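Local coordinates for protoporphyrinogen oxidase (Exiguobacterium sibiricum, PDB 3LOV), which probably oxidises coproporphyrinogen III to coproporphyrin III with molecular oxygen, using bound FAD, in heme b biosynthesis, at residues A[6-11]-A[274-279]; A[31-36]-A[248-253]; A[145-150]-A[182-187]; A[151-156]-A[190-195]. All coordinates share one frame; numbering follows the deposited sequence. Where two conformers were deposited one is given.

Contacts 1 and 2 lie side by side, their centres 8 Å apart. Strands 6-10 and 31-35 are neighbours in one parallel sheet, and both contacts reach the adenosine half of FAD. They are joined by a salt bridge between E276 and R252 and by a water that belongs to both. Contacts 3 and 4 form a second pair, with centres 9 Å apart. There T184 packs on Y153 and V192. The two pairs are remote from each other: the centres of contacts 1 and 4 are 45 Å apart, on opposite sides of the chain's centre. In contact 3 the M182 side chain is about 14 Å from FAD. Contact 4 lies away from the known FAD-binding residues.

Contact 1 (A[6-11]-A[274-279]); sequences RLVIVG and GPEYAD. With FAD (flavin-adenine dinucleotide), chain B.
R6 and D279 are paired through two hydrogen bonds. R6 N donates to D279 OD2 at 2.8 Å, on the anti side of the carboxylate and 22° out of its plane. D279 N returns a bond to R6 O, also 2.8 Å, and this donor lies in the carbonyl plane. The aspartate thus uses its side chain and its own amide on the same residue. Its other oxygen, OD1, forms a salt bridge with R266.

The charged contact is looser. R6 bends at chi3 (65°), which turns its guanidinium back along strand 276-278. Y277 O lies at the edge of that group, in its plane. R6 NH2 is 4.2 Å from E276 OE1, too far for a salt bridge. The gap is spanned by a water that accepts from R6 NH2 at 2.8 Å and donates to E276 OE1 at 2.6 Å. The direct ionic partner of E276 is R252, through OE2.

The apolar part is small. V8 CG2 presses on A278 CB at 3.5 Å, tight for two carbons.

The strand axes cross at 115°. Strand 276-278 edges a separate antiparallel sheet and meets 6-10, the middle strand of the parallel FAD-binding sheet. The chain continues into 280-283, which pairs with 6-10. Strand 6-10 runs into G11, whose CA lies 3.4 Å from FAD O4B, at the start of a probable GxGxxG turn of Rossmann type.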
# COMPACT_ATOMS: atom_id res chain seq x y z
N ARG A 6 -31.89 -3.02 -4.96
CA ARG A 6 -30.98 -1.92 -4.62
C ARG A 6 -29.65 -2.46 -4.09
O ARG A 6 -29.61 -3.38 -3.26
CB ARG A 6 -31.63 -1.01 -3.59
CG ARG A 6 -33.04 -0.52 -4.02
CD ARG A 6 -33.67 0.41 -2.98
NE ARG A 6 -32.92 1.65 -2.83
CZ ARG A 6 -32.96 2.66 -3.71
NH1 ARG A 6 -33.74 2.60 -4.83
NH2 ARG A 6 -32.22 3.74 -3.46
N LEU A 7 -28.58 -1.89 -4.62
CA LEU A 7 -27.22 -2.12 -4.14
C LEU A 7 -26.83 -0.94 -3.26
O LEU A 7 -26.95 0.20 -3.68
CB LEU A 7 -26.26 -2.22 -5.34
CG LEU A 7 -24.75 -2.18 -5.05
CD1 LEU A 7 -24.32 -3.36 -4.20
CD2 LEU A 7 -23.92 -2.15 -6.37
N VAL A 8 -26.36 -1.20 -2.05
CA VAL A 8 -25.75 -0.14 -1.25
C VAL A 8 -24.27 -0.49 -1.10
O VAL A 8 -23.91 -1.60 -0.64
CB VAL A 8 -26.38 -0.00 0.17
CG1 VAL A 8 -25.67 1.08 0.97
CG2 VAL A 8 -27.89 0.32 0.11
N ILE A 9 -23.43 0.45 -1.46
CA ILE A 9 -21.96 0.34 -1.34
C ILE A 9 -21.61 1.15 -0.13
O ILE A 9 -22.11 2.30 0.01
CB ILE A 9 -21.28 0.92 -2.60
CG1 ILE A 9 -21.53 -0.00 -3.78
CG2 ILE A 9 -19.74 1.17 -2.37
CD1 ILE A 9 -21.37 0.69 -5.15
N VAL A 10 -20.80 0.58 0.78
CA VAL A 10 -20.48 1.23 2.01
C VAL A 10 -18.97 1.58 2.03
O VAL A 10 -18.12 0.70 1.97
CB VAL A 10 -20.88 0.37 3.25
CG1 VAL A 10 -20.62 1.17 4.56
CG2 VAL A 10 -22.38 -0.06 3.21
N GLY A 11 -18.67 2.88 2.11
CA GLY A 11 -17.31 3.41 2.10
C GLY A 11 -17.06 4.11 0.78
O GLY A 11 -17.35 3.54 -0.28
N GLY A 274 -31.96 7.89 9.32
CA GLY A 274 -32.93 6.91 8.86
C GLY A 274 -32.36 5.79 8.00
O GLY A 274 -31.24 5.87 7.49
N PRO A 275 -33.14 4.74 7.83
CA PRO A 275 -32.61 3.52 7.27
C PRO A 275 -32.52 3.57 5.77
O PRO A 275 -33.26 4.31 5.14
CB PRO A 275 -33.64 2.47 7.71
CG PRO A 275 -34.93 3.25 7.82
CD PRO A 275 -34.52 4.60 8.31
N GLU A 276 -31.59 2.79 5.21
CA GLU A 276 -31.57 2.52 3.77
C GLU A 276 -31.91 1.07 3.59
O GLU A 276 -31.40 0.26 4.36
CB GLU A 276 -30.16 2.70 3.18
CG GLU A 276 -29.84 4.02 2.66
CD GLU A 276 -30.73 4.42 1.52
OE1 GLU A 276 -30.72 3.76 0.46
OE2 GLU A 276 -31.43 5.40 1.70
N TYR A 277 -32.69 0.71 2.57
CA TYR A 277 -33.03 -0.71 2.37
C TYR A 277 -32.24 -1.24 1.21
O TYR A 277 -32.12 -0.58 0.17
CB TYR A 277 -34.56 -0.91 2.17
CG TYR A 277 -35.38 -0.51 3.40
CD1 TYR A 277 -35.54 -1.37 4.48
CD2 TYR A 277 -35.93 0.74 3.50
CE1 TYR A 277 -36.27 -0.99 5.60
CE2 TYR A 277 -36.64 1.14 4.62
CZ TYR A 277 -36.81 0.28 5.66
OH TYR A 277 -37.55 0.70 6.74
N ALA A 278 -31.65 -2.41 1.37
CA ALA A 278 -30.78 -2.96 0.32
C ALA A 278 -31.04 -4.45 0.05
O ALA A 278 -31.46 -5.19 0.95
CB ALA A 278 -29.33 -2.78 0.72
N ASP A 279 -30.80 -4.86 -1.19
CA ASP A 279 -30.75 -6.26 -1.53
C ASP A 279 -29.29 -6.73 -1.55
O ASP A 279 -29.00 -7.83 -1.10
CB ASP A 279 -31.41 -6.47 -2.87
CG ASP A 279 -32.83 -5.95 -2.86
OD1 ASP A 279 -33.72 -6.72 -2.43
OD2 ASP A 279 -33.03 -4.75 -3.13
PA FAD B . -10.00 3.56 2.56
O1A FAD B . -9.22 4.48 1.69
O2A FAD B . -9.58 3.38 3.97
O5B FAD B . -11.52 4.03 2.55
C5B FAD B . -12.47 3.58 3.48
C4B FAD B . -13.67 4.54 3.43
O4B FAD B . -14.75 4.03 4.20
C3B FAD B . -13.29 5.91 3.95
O3B FAD B . -13.74 6.94 3.10
C2B FAD B . -13.98 5.90 5.30
O2B FAD B . -14.37 7.16 5.72
C1B FAD B . -15.20 5.05 5.05
N9A FAD B . -15.81 4.44 6.25
C8A FAD B . -15.26 3.97 7.42
N7A FAD B . -16.24 3.50 8.23
C5A FAD B . -17.43 3.68 7.59
C6A FAD B . -18.76 3.39 7.90
N6A FAD B . -19.08 2.78 9.04
N1A FAD B . -19.76 3.71 7.01
C2A FAD B . -19.46 4.28 5.79
N3A FAD B . -18.14 4.54 5.47
C4A FAD B . -17.16 4.27 6.36
N1 FAD B . -1.19 1.95 -2.28
C2 FAD B . -0.55 2.12 -3.48
O2 FAD B . -0.93 1.52 -4.49
N3 FAD B . 0.54 2.95 -3.55
C4 FAD B . 1.03 3.59 -2.47
O4 FAD B . 1.98 4.34 -2.61
C4X FAD B . 0.43 3.41 -1.24
N5 FAD B . 0.89 4.11 -0.14
C5X FAD B . 0.24 3.92 1.09
C6 FAD B . 0.71 4.58 2.23
C7 FAD B . 0.08 4.40 3.47
C7M FAD B . 0.58 5.12 4.68
C8 FAD B . -1.07 3.59 3.56
C8M FAD B . -1.78 3.36 4.88
C9 FAD B . -1.56 2.94 2.43
C9A FAD B . -0.91 3.09 1.19
N10 FAD B . -1.40 2.44 0.05
C10 FAD B . -0.71 2.60 -1.16
C1' FAD B . -2.59 1.52 0.07
C2' FAD B . -3.84 2.32 -0.37
O2' FAD B . -4.06 3.32 0.55
C3' FAD B . -5.11 1.46 -0.48
O3' FAD B . -4.95 0.68 -1.66
C4' FAD B . -6.44 2.24 -0.63
O4' FAD B . -6.45 3.57 -0.13
C5' FAD B . -7.57 1.55 0.10
O5' FAD B . -8.78 2.21 -0.19
P FAD B . -10.13 1.64 0.40
O1P FAD B . -10.16 0.14 0.42
O2P FAD B . -11.36 2.31 -0.16
O3P FAD B . -10.06 2.06 1.98
O HOH W 1 -31.25 1.88 -1.03
O HOH W 2 -30.92 5.36 -1.56

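Contact 2 (A[31-36]-A[248-253]); sequences NITLLE and RSEIRL. With FAD (flavin-adenine dinucleotide), chain B.
The R252 guanidinium has L35 CD2 over one face, 4.2 Å above its plane and offset toward the rim. The R248 guanidinium also carries a methyl on one face: I32 CD1 is 3.6 Å from R248 NH2. That NH2 is hydrogen-bonded to L30 O. Strand 250-252 is an edge strand of the parallel Rossmann-type sheet and pairs with strand 31-35.

Four backbone hydrogen bonds join the strands. E250 N donates to I32 O, L34 N to E250 O, R252 N to L34 O, and E36 N to R252 O. The shortest, R252 N to L34 O, is 2.7 Å and almost straight (179°).

T33, L35, E250 and R252 share one face of the sheet. L35 and R252 lie side by side there. R252 bends at chi2 and chi3, and its NH1 reaches E276 in a salt bridge. L34 and I251 meet on the face that bears helix 14-26.

E36 lies just beyond the strand, its CG against L253 CD2. Its carboxylate binds the FAD ribose and also accepts from the amides of G12 and G38. An alanine here is likely to leave both ribose hydroxyls without their acceptor and these two amides without their carboxylate mate. The bend at chi2 (49°) turns the carboxylate to the sugar, where FAD O3B donates to E36 OE1 at 2.5 Å and FAD O2B to E36 OE2 at 2.6 Å.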
# COMPACT_ATOMS: atom_id res chain seq x y z
N ASN A 31 -30.43 0.04 -8.80
CA ASN A 31 -30.28 1.27 -8.04
C ASN A 31 -29.03 1.21 -7.15
O ASN A 31 -28.82 0.18 -6.50
CB ASN A 31 -31.53 1.47 -7.16
CG ASN A 31 -32.84 1.44 -7.98
OD1 ASN A 31 -33.21 2.46 -8.59
ND2 ASN A 31 -33.49 0.25 -8.06
N ILE A 32 -28.25 2.30 -7.10
CA ILE A 32 -26.92 2.30 -6.42
C ILE A 32 -26.85 3.47 -5.48
O ILE A 32 -27.03 4.60 -5.90
CB ILE A 32 -25.75 2.36 -7.41
CG1 ILE A 32 -25.79 1.13 -8.34
CG2 ILE A 32 -24.40 2.43 -6.65
CD1 ILE A 32 -25.11 1.30 -9.68
N THR A 33 -26.67 3.18 -4.19
CA THR A 33 -26.42 4.21 -3.19
C THR A 33 -25.08 3.94 -2.52
O THR A 33 -24.75 2.77 -2.25
CB THR A 33 -27.55 4.26 -2.15
OG1 THR A 33 -28.80 4.49 -2.82
CG2 THR A 33 -27.31 5.36 -1.10
N LEU A 34 -24.31 5.00 -2.29
CA LEU A 34 -23.02 4.88 -1.61
C LEU A 34 -23.03 5.73 -0.35
O LEU A 34 -23.23 6.96 -0.41
CB LEU A 34 -21.87 5.31 -2.51
CG LEU A 34 -20.45 5.04 -1.98
CD1 LEU A 34 -19.48 4.67 -3.13
CD2 LEU A 34 -19.92 6.20 -1.13
N LEU A 35 -22.81 5.05 0.78
CA LEU A 35 -22.70 5.68 2.10
C LEU A 35 -21.24 5.89 2.52
O LEU A 35 -20.45 4.92 2.65
CB LEU A 35 -23.40 4.80 3.13
CG LEU A 35 -24.88 4.38 2.87
CD1 LEU A 35 -25.45 3.45 4.01
CD2 LEU A 35 -25.73 5.61 2.70
N GLU A 36 -20.87 7.14 2.75
CA GLU A 36 -19.54 7.50 3.23
C GLU A 36 -19.69 8.14 4.61
O GLU A 36 -20.49 9.05 4.75
CB GLU A 36 -18.88 8.49 2.26
CG GLU A 36 -17.63 9.20 2.76
CD GLU A 36 -16.56 8.29 3.39
OE1 GLU A 36 -16.22 7.25 2.80
OE2 GLU A 36 -16.01 8.66 4.45
N ARG A 248 -25.85 7.79 -12.08
CA ARG A 248 -27.06 7.56 -11.33
C ARG A 248 -26.86 7.13 -9.87
O ARG A 248 -27.82 7.08 -9.11
CB ARG A 248 -27.94 6.56 -12.09
CG ARG A 248 -27.47 5.15 -12.03
CD ARG A 248 -28.54 4.23 -12.61
NE ARG A 248 -28.25 2.83 -12.34
CZ ARG A 248 -27.34 2.11 -12.99
NH1 ARG A 248 -26.66 2.63 -13.99
NH2 ARG A 248 -27.14 0.84 -12.65
N SER A 249 -25.63 6.85 -9.47
CA SER A 249 -25.36 6.47 -8.07
C SER A 249 -25.59 7.64 -7.14
O SER A 249 -25.13 8.73 -7.41
CB SER A 249 -23.90 6.05 -7.95
OG SER A 249 -23.63 4.91 -8.73
N GLU A 250 -26.31 7.42 -6.06
CA GLU A 250 -26.51 8.46 -5.06
C GLU A 250 -25.41 8.39 -3.99
O GLU A 250 -25.25 7.38 -3.34
CB GLU A 250 -27.86 8.29 -4.39
CG GLU A 250 -28.28 9.53 -3.60
CD GLU A 250 -29.29 9.23 -2.51
OE1 GLU A 250 -29.87 8.12 -2.52
OE2 GLU A 250 -29.49 10.09 -1.63
N ILE A 251 -24.65 9.48 -3.82
CA ILE A 251 -23.54 9.52 -2.86
C ILE A 251 -24.03 10.22 -1.60
O ILE A 251 -24.38 11.40 -1.68
CB ILE A 251 -22.31 10.35 -3.36
CG1 ILE A 251 -21.80 9.90 -4.74
CG2 ILE A 251 -21.22 10.35 -2.30
CD1 ILE A 251 -20.81 8.87 -4.75
N ARG A 252 -24.00 9.56 -0.45
CA ARG A 252 -24.37 10.23 0.81
C ARG A 252 -23.14 10.44 1.68
O ARG A 252 -22.59 9.48 2.22
CB ARG A 252 -25.43 9.45 1.59
CG ARG A 252 -26.66 8.94 0.78
CD ARG A 252 -27.97 9.61 1.15
NE ARG A 252 -28.38 9.33 2.53
CZ ARG A 252 -29.09 8.27 2.91
NH1 ARG A 252 -29.47 7.33 2.04
NH2 ARG A 252 -29.40 8.12 4.20
N LEU A 253 -22.70 11.67 1.83
CA LEU A 253 -21.57 11.95 2.72
C LEU A 253 -22.09 12.07 4.16
O LEU A 253 -23.29 12.15 4.40
CB LEU A 253 -20.87 13.24 2.30
CG LEU A 253 -20.21 13.30 0.93
CD1 LEU A 253 -19.73 14.75 0.68
CD2 LEU A 253 -19.07 12.26 0.78
PA FAD B . -10.00 3.56 2.56
O1A FAD B . -9.22 4.48 1.69
O2A FAD B . -9.58 3.38 3.97
O5B FAD B . -11.52 4.03 2.55
C5B FAD B . -12.47 3.58 3.48
C4B FAD B . -13.67 4.54 3.43
O4B FAD B . -14.75 4.03 4.20
C3B FAD B . -13.29 5.91 3.95
O3B FAD B . -13.74 6.94 3.10
C2B FAD B . -13.98 5.90 5.30
O2B FAD B . -14.37 7.16 5.72
C1B FAD B . -15.20 5.05 5.05
N9A FAD B . -15.81 4.44 6.25
C8A FAD B . -15.26 3.97 7.42
N7A FAD B . -16.24 3.50 8.23
C5A FAD B . -17.43 3.68 7.59
C6A FAD B . -18.76 3.39 7.90
N6A FAD B . -19.08 2.78 9.04
N1A FAD B . -19.76 3.71 7.01
C2A FAD B . -19.46 4.28 5.79
N3A FAD B . -18.14 4.54 5.47
C4A FAD B . -17.16 4.27 6.36
N1 FAD B . -1.19 1.95 -2.28
C2 FAD B . -0.55 2.12 -3.48
O2 FAD B . -0.93 1.52 -4.49
N3 FAD B . 0.54 2.95 -3.55
C4 FAD B . 1.03 3.59 -2.47
O4 FAD B . 1.98 4.34 -2.61
C4X FAD B . 0.43 3.41 -1.24
N5 FAD B . 0.89 4.11 -0.14
C5X FAD B . 0.24 3.92 1.09
C6 FAD B . 0.71 4.58 2.23
C7 FAD B . 0.08 4.40 3.47
C7M FAD B . 0.58 5.12 4.68
C8 FAD B . -1.07 3.59 3.56
C8M FAD B . -1.78 3.36 4.88
C9 FAD B . -1.56 2.94 2.43
C9A FAD B . -0.91 3.09 1.19
N10 FAD B . -1.40 2.44 0.05
C10 FAD B . -0.71 2.60 -1.16
C1' FAD B . -2.59 1.52 0.07
C2' FAD B . -3.84 2.32 -0.37
O2' FAD B . -4.06 3.32 0.55
C3' FAD B . -5.11 1.46 -0.48
O3' FAD B . -4.95 0.68 -1.66
C4' FAD B . -6.44 2.24 -0.63
O4' FAD B . -6.45 3.57 -0.13
C5' FAD B . -7.57 1.55 0.10
O5' FAD B . -8.78 2.21 -0.19
P FAD B . -10.13 1.64 0.40
O1P FAD B . -10.16 0.14 0.42
O2P FAD B . -11.36 2.31 -0.16
O3P FAD B . -10.06 2.06 1.98
O HOH W 3 -29.11 4.73 -8.47
O HOH W 2 -30.92 5.36 -1.56

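Contact 3 (A[145-150]-A[182-187]); sequences EQDIPL and MSTFAT
D147 and I148 meet S183, T184 and F185 in a polar contact between two loops. Loop 145-150 leads into helix 150-158, and loop 182-187 leads into helix 189-198. The contact therefore ties the starts of two helices.

The D147 carboxylate is the main acceptor. Its CG lies anti to the backbone N (chi1 -161°), and this carries the group across to the other loop. OD1 takes F185 N at 3.0 Å in a straight bond that comes from above the carboxylate plane. It also takes T184 N, but weakly. OD2 accepts from S183 OG at 2.4 Å, a length so short that it is doubtful. S183 OG in turn accepts from A186 N, three residues on, in an ST motif.

I148 O has two donors from one residue. T184 OG1 reaches it at 2.6 Å and T184 N at 3.1 Å, from opposite faces of the carbonyl plane. One residue further, P149 is the N-cap of helix 150-158. The backbones bridge here: L150 N donates to M182 O at 3.0 Å, and P149 CA makes a CH···O contact with the same oxygen at 3.1 Å.

D147 CA lies over one face of the F185 ring, toward its rim, 3.9 Å from the centroid, in a CH-pi contact. E145 O is at the ring edge, in its plane. L150 CD2 also touches the selenium of M182, a selenomethionine.

The straight bond from F185 N to D147 OD1 and the paired T184 donors on I148 O would probably hold the two loops in place.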
# COMPACT_ATOMS: atom_id res chain seq x y z
N GLU A 145 7.22 -26.28 -1.62
CA GLU A 145 5.97 -26.70 -2.27
C GLU A 145 4.77 -25.94 -1.72
O GLU A 145 3.95 -25.48 -2.48
CB GLU A 145 5.73 -28.19 -2.04
CG GLU A 145 6.63 -29.09 -2.85
CD GLU A 145 6.01 -30.46 -3.06
OE1 GLU A 145 5.10 -30.58 -3.93
OE2 GLU A 145 6.42 -31.41 -2.36
N GLN A 146 4.69 -25.82 -0.41
CA GLN A 146 3.66 -25.03 0.26
C GLN A 146 4.24 -23.64 0.56
O GLN A 146 5.45 -23.50 0.79
CB GLN A 146 3.25 -25.65 1.60
CG GLN A 146 3.44 -27.18 1.74
CD GLN A 146 2.52 -27.98 0.84
OE1 GLN A 146 2.95 -28.94 0.18
NE2 GLN A 146 1.24 -27.60 0.81
N ASP A 147 3.38 -22.62 0.63
CA ASP A 147 3.82 -21.28 0.97
C ASP A 147 4.53 -21.23 2.33
O ASP A 147 4.11 -21.91 3.25
CB ASP A 147 2.63 -20.32 0.97
CG ASP A 147 3.07 -18.87 0.85
OD1 ASP A 147 4.26 -18.62 0.56
OD2 ASP A 147 2.24 -17.96 1.05
N ILE A 148 5.62 -20.47 2.45
CA ILE A 148 6.25 -20.25 3.75
C ILE A 148 6.56 -18.77 3.79
O ILE A 148 6.55 -18.11 2.74
CB ILE A 148 7.57 -21.04 3.94
CG1 ILE A 148 8.52 -20.81 2.75
CG2 ILE A 148 7.27 -22.54 4.24
CD1 ILE A 148 9.97 -21.41 2.94
N PRO A 149 6.85 -18.23 4.99
CA PRO A 149 7.22 -16.81 5.06
C PRO A 149 8.51 -16.51 4.29
O PRO A 149 9.40 -17.36 4.23
CB PRO A 149 7.45 -16.57 6.57
CG PRO A 149 6.77 -17.72 7.27
CD PRO A 149 6.73 -18.86 6.32
N LEU A 150 8.61 -15.28 3.77
CA LEU A 150 9.72 -14.84 2.93
C LEU A 150 11.06 -15.01 3.64
O LEU A 150 12.06 -15.40 3.02
CB LEU A 150 9.52 -13.38 2.49
CG LEU A 150 10.34 -12.77 1.34
CD1 LEU A 150 10.37 -13.69 0.12
CD2 LEU A 150 9.82 -11.39 0.97
N MSE A 182 5.38 -12.20 6.14
CA MSE A 182 4.85 -12.03 4.77
C MSE A 182 4.95 -13.36 4.02
O MSE A 182 5.88 -14.09 4.22
CB MSE A 182 5.71 -11.09 3.96
CG MSE A 182 5.61 -9.60 4.13
SE MSE A 182 7.20 -8.94 3.10
CE MSE A 182 7.30 -7.44 4.31
N SER A 183 4.01 -13.62 3.13
CA SER A 183 4.02 -14.80 2.27
C SER A 183 5.13 -14.70 1.20
O SER A 183 5.49 -13.63 0.75
CB SER A 183 2.66 -14.93 1.58
OG SER A 183 2.73 -15.68 0.37
N THR A 184 5.69 -15.83 0.82
CA THR A 184 6.64 -15.86 -0.27
C THR A 184 5.83 -15.87 -1.58
O THR A 184 6.04 -15.03 -2.46
CB THR A 184 7.52 -17.10 -0.19
OG1 THR A 184 8.27 -17.06 1.02
CG2 THR A 184 8.48 -17.17 -1.34
N PHE A 185 4.89 -16.82 -1.70
CA PHE A 185 4.19 -17.02 -2.97
C PHE A 185 3.34 -15.81 -3.36
O PHE A 185 3.20 -15.51 -4.55
CB PHE A 185 3.30 -18.27 -2.95
CG PHE A 185 4.03 -19.57 -2.88
CD1 PHE A 185 5.43 -19.63 -2.88
CD2 PHE A 185 3.32 -20.76 -2.80
CE1 PHE A 185 6.08 -20.86 -2.81
CE2 PHE A 185 3.97 -21.96 -2.72
CZ PHE A 185 5.36 -22.01 -2.73
N ALA A 186 2.83 -15.08 -2.38
CA ALA A 186 1.96 -13.96 -2.66
C ALA A 186 2.73 -12.68 -2.91
O ALA A 186 2.14 -11.71 -3.37
CB ALA A 186 0.92 -13.75 -1.52
N THR A 187 4.03 -12.65 -2.63
CA THR A 187 4.76 -11.38 -2.75
C THR A 187 5.80 -11.47 -3.85
O THR A 187 5.89 -10.60 -4.67
CB THR A 187 5.47 -10.98 -1.41
OG1 THR A 187 6.47 -11.94 -1.10
CG2 THR A 187 4.51 -10.88 -0.22

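Contact 4 (A[151-156]-A[190-195]); sequences GEYLRP and QFVANE
Y153 reaches from helix 150-158 across to helix 189-198 and meets three of its side chains, each in a different way. With CG anti to the backbone N (chi1 170°), the ring stretches out to the facing helix and bridges segment axes 12.3 Å apart.

V192 lies over one face of the ring. Its CG2 is 4.1 Å from the centroid, over the ring face, in a CH-pi contact. This methyl is nearest to Y153 CZ, at 3.7 Å.

E195 comes from the opposite direction. Its chain is extended, and OE1 arrives at the edge of the tyrosine ring, near its plane. Y153 OH donates to E195 OE1 at 2.4 Å, a modelled length short enough to be doubtful. The carboxylate is turned 50° from the ring plane, and its OE2 forms a salt bridge with R157, one turn beyond Y153.

F191 crosses Y153 obliquely. Its CB touches Y153 CE2 at 3.9 Å, and CE2 lies near the plane of the F191 ring, at its edge. L154 adds a lighter apolar touch, CD2 to F191 CD2 at 4.3 Å.

A leucine in place of Y153 would probably leave E195 OE1 without its hydroxyl mate and open a gap under V192.

All five touching residues are buried. Segments 151-156 and 190-195 cross at 45°, too far apart for their backbones to touch, so side chains span the gap. Helix 201-207 closes on Y153 through L201 and on F191 through M205. L154 also touches V163 and I167 of helix 160-172, and T184 of the loop before helix 189-198 packs on Y153 and V192.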
# COMPACT_ATOMS: atom_id res chain seq x y z
N GLY A 151 11.04 -14.69 4.92
CA GLY A 151 12.22 -14.73 5.76
C GLY A 151 12.68 -16.15 6.02
O GLY A 151 13.87 -16.42 6.14
N GLU A 152 11.73 -17.06 6.15
CA GLU A 152 12.05 -18.46 6.23
C GLU A 152 12.61 -18.97 4.88
O GLU A 152 13.50 -19.78 4.88
CB GLU A 152 10.81 -19.24 6.61
CG GLU A 152 11.01 -20.66 7.01
CD GLU A 152 9.72 -21.29 7.59
OE1 GLU A 152 9.00 -20.60 8.33
OE2 GLU A 152 9.44 -22.47 7.30
N TYR A 153 12.09 -18.47 3.76
CA TYR A 153 12.59 -18.87 2.46
C TYR A 153 13.95 -18.29 2.23
O TYR A 153 14.85 -18.99 1.78
CB TYR A 153 11.65 -18.38 1.36
CG TYR A 153 12.18 -18.51 -0.03
CD1 TYR A 153 12.40 -19.74 -0.59
CD2 TYR A 153 12.41 -17.39 -0.81
CE1 TYR A 153 12.86 -19.87 -1.91
CE2 TYR A 153 12.86 -17.50 -2.09
CZ TYR A 153 13.09 -18.75 -2.64
OH TYR A 153 13.55 -18.82 -3.93
N LEU A 154 14.10 -17.00 2.48
CA LEU A 154 15.33 -16.29 2.17
C LEU A 154 16.53 -16.53 3.13
O LEU A 154 17.67 -16.59 2.67
CB LEU A 154 15.06 -14.77 2.04
CG LEU A 154 14.24 -14.25 0.85
CD1 LEU A 154 14.11 -12.75 0.96
CD2 LEU A 154 14.88 -14.62 -0.50
N ARG A 155 16.29 -16.66 4.44
CA ARG A 155 17.39 -16.69 5.39
C ARG A 155 18.35 -17.88 5.17
O ARG A 155 19.56 -17.72 5.21
CB ARG A 155 16.90 -16.64 6.86
CG ARG A 155 16.47 -15.23 7.30
CD ARG A 155 15.73 -15.26 8.60
NE ARG A 155 15.22 -13.95 8.98
CZ ARG A 155 15.91 -13.01 9.61
NH1 ARG A 155 17.18 -13.18 9.97
NH2 ARG A 155 15.32 -11.85 9.85
N PRO A 156 17.81 -19.08 4.95
CA PRO A 156 18.76 -20.18 4.69
C PRO A 156 19.58 -20.05 3.38
O PRO A 156 20.64 -20.66 3.26
CB PRO A 156 17.86 -21.44 4.64
CG PRO A 156 16.48 -20.98 5.11
CD PRO A 156 16.40 -19.51 5.03
N GLN A 190 8.13 -15.14 -8.28
CA GLN A 190 9.16 -15.22 -9.31
C GLN A 190 10.52 -15.66 -8.73
O GLN A 190 11.31 -16.31 -9.41
CB GLN A 190 9.27 -13.90 -10.10
CG GLN A 190 9.79 -12.66 -9.32
CD GLN A 190 8.67 -11.89 -8.64
OE1 GLN A 190 7.68 -12.48 -8.24
NE2 GLN A 190 8.83 -10.58 -8.53
N PHE A 191 10.79 -15.32 -7.47
CA PHE A 191 12.00 -15.85 -6.81
C PHE A 191 12.06 -17.37 -6.90
O PHE A 191 13.11 -17.95 -7.26
CB PHE A 191 12.10 -15.47 -5.33
CG PHE A 191 12.34 -14.00 -5.08
CD1 PHE A 191 12.54 -13.10 -6.13
CD2 PHE A 191 12.38 -13.51 -3.76
CE1 PHE A 191 12.74 -11.73 -5.87
CE2 PHE A 191 12.59 -12.16 -3.50
CZ PHE A 191 12.77 -11.26 -4.55
N VAL A 192 10.95 -18.00 -6.54
CA VAL A 192 10.89 -19.46 -6.43
C VAL A 192 10.86 -20.10 -7.83
O VAL A 192 11.52 -21.13 -8.07
CB VAL A 192 9.66 -19.90 -5.58
CG1 VAL A 192 9.55 -21.45 -5.51
CG2 VAL A 192 9.74 -19.28 -4.17
N ALA A 193 10.07 -19.51 -8.73
CA ALA A 193 9.95 -19.95 -10.13
C ALA A 193 11.34 -19.94 -10.79
O ALA A 193 11.79 -20.92 -11.32
CB ALA A 193 8.95 -19.01 -10.91
N ASN A 194 12.04 -18.84 -10.65
CA ASN A 194 13.36 -18.71 -11.23
C ASN A 194 14.41 -19.60 -10.60
O ASN A 194 15.24 -20.16 -11.32
CB ASN A 194 13.78 -17.25 -11.25
CG ASN A 194 12.93 -16.43 -12.23
OD1 ASN A 194 12.56 -15.32 -11.95
ND2 ASN A 194 12.64 -17.00 -13.37
N GLU A 195 14.34 -19.80 -9.28
CA GLU A 195 15.21 -20.74 -8.60
C GLU A 195 15.01 -22.16 -9.15
O GLU A 195 15.96 -22.94 -9.30
CB GLU A 195 14.90 -20.76 -7.09
CG GLU A 195 15.89 -21.58 -6.27
CD GLU A 195 15.68 -21.56 -4.74
OE1 GLU A 195 14.76 -20.88 -4.24
OE2 GLU A 195 16.43 -22.26 -4.02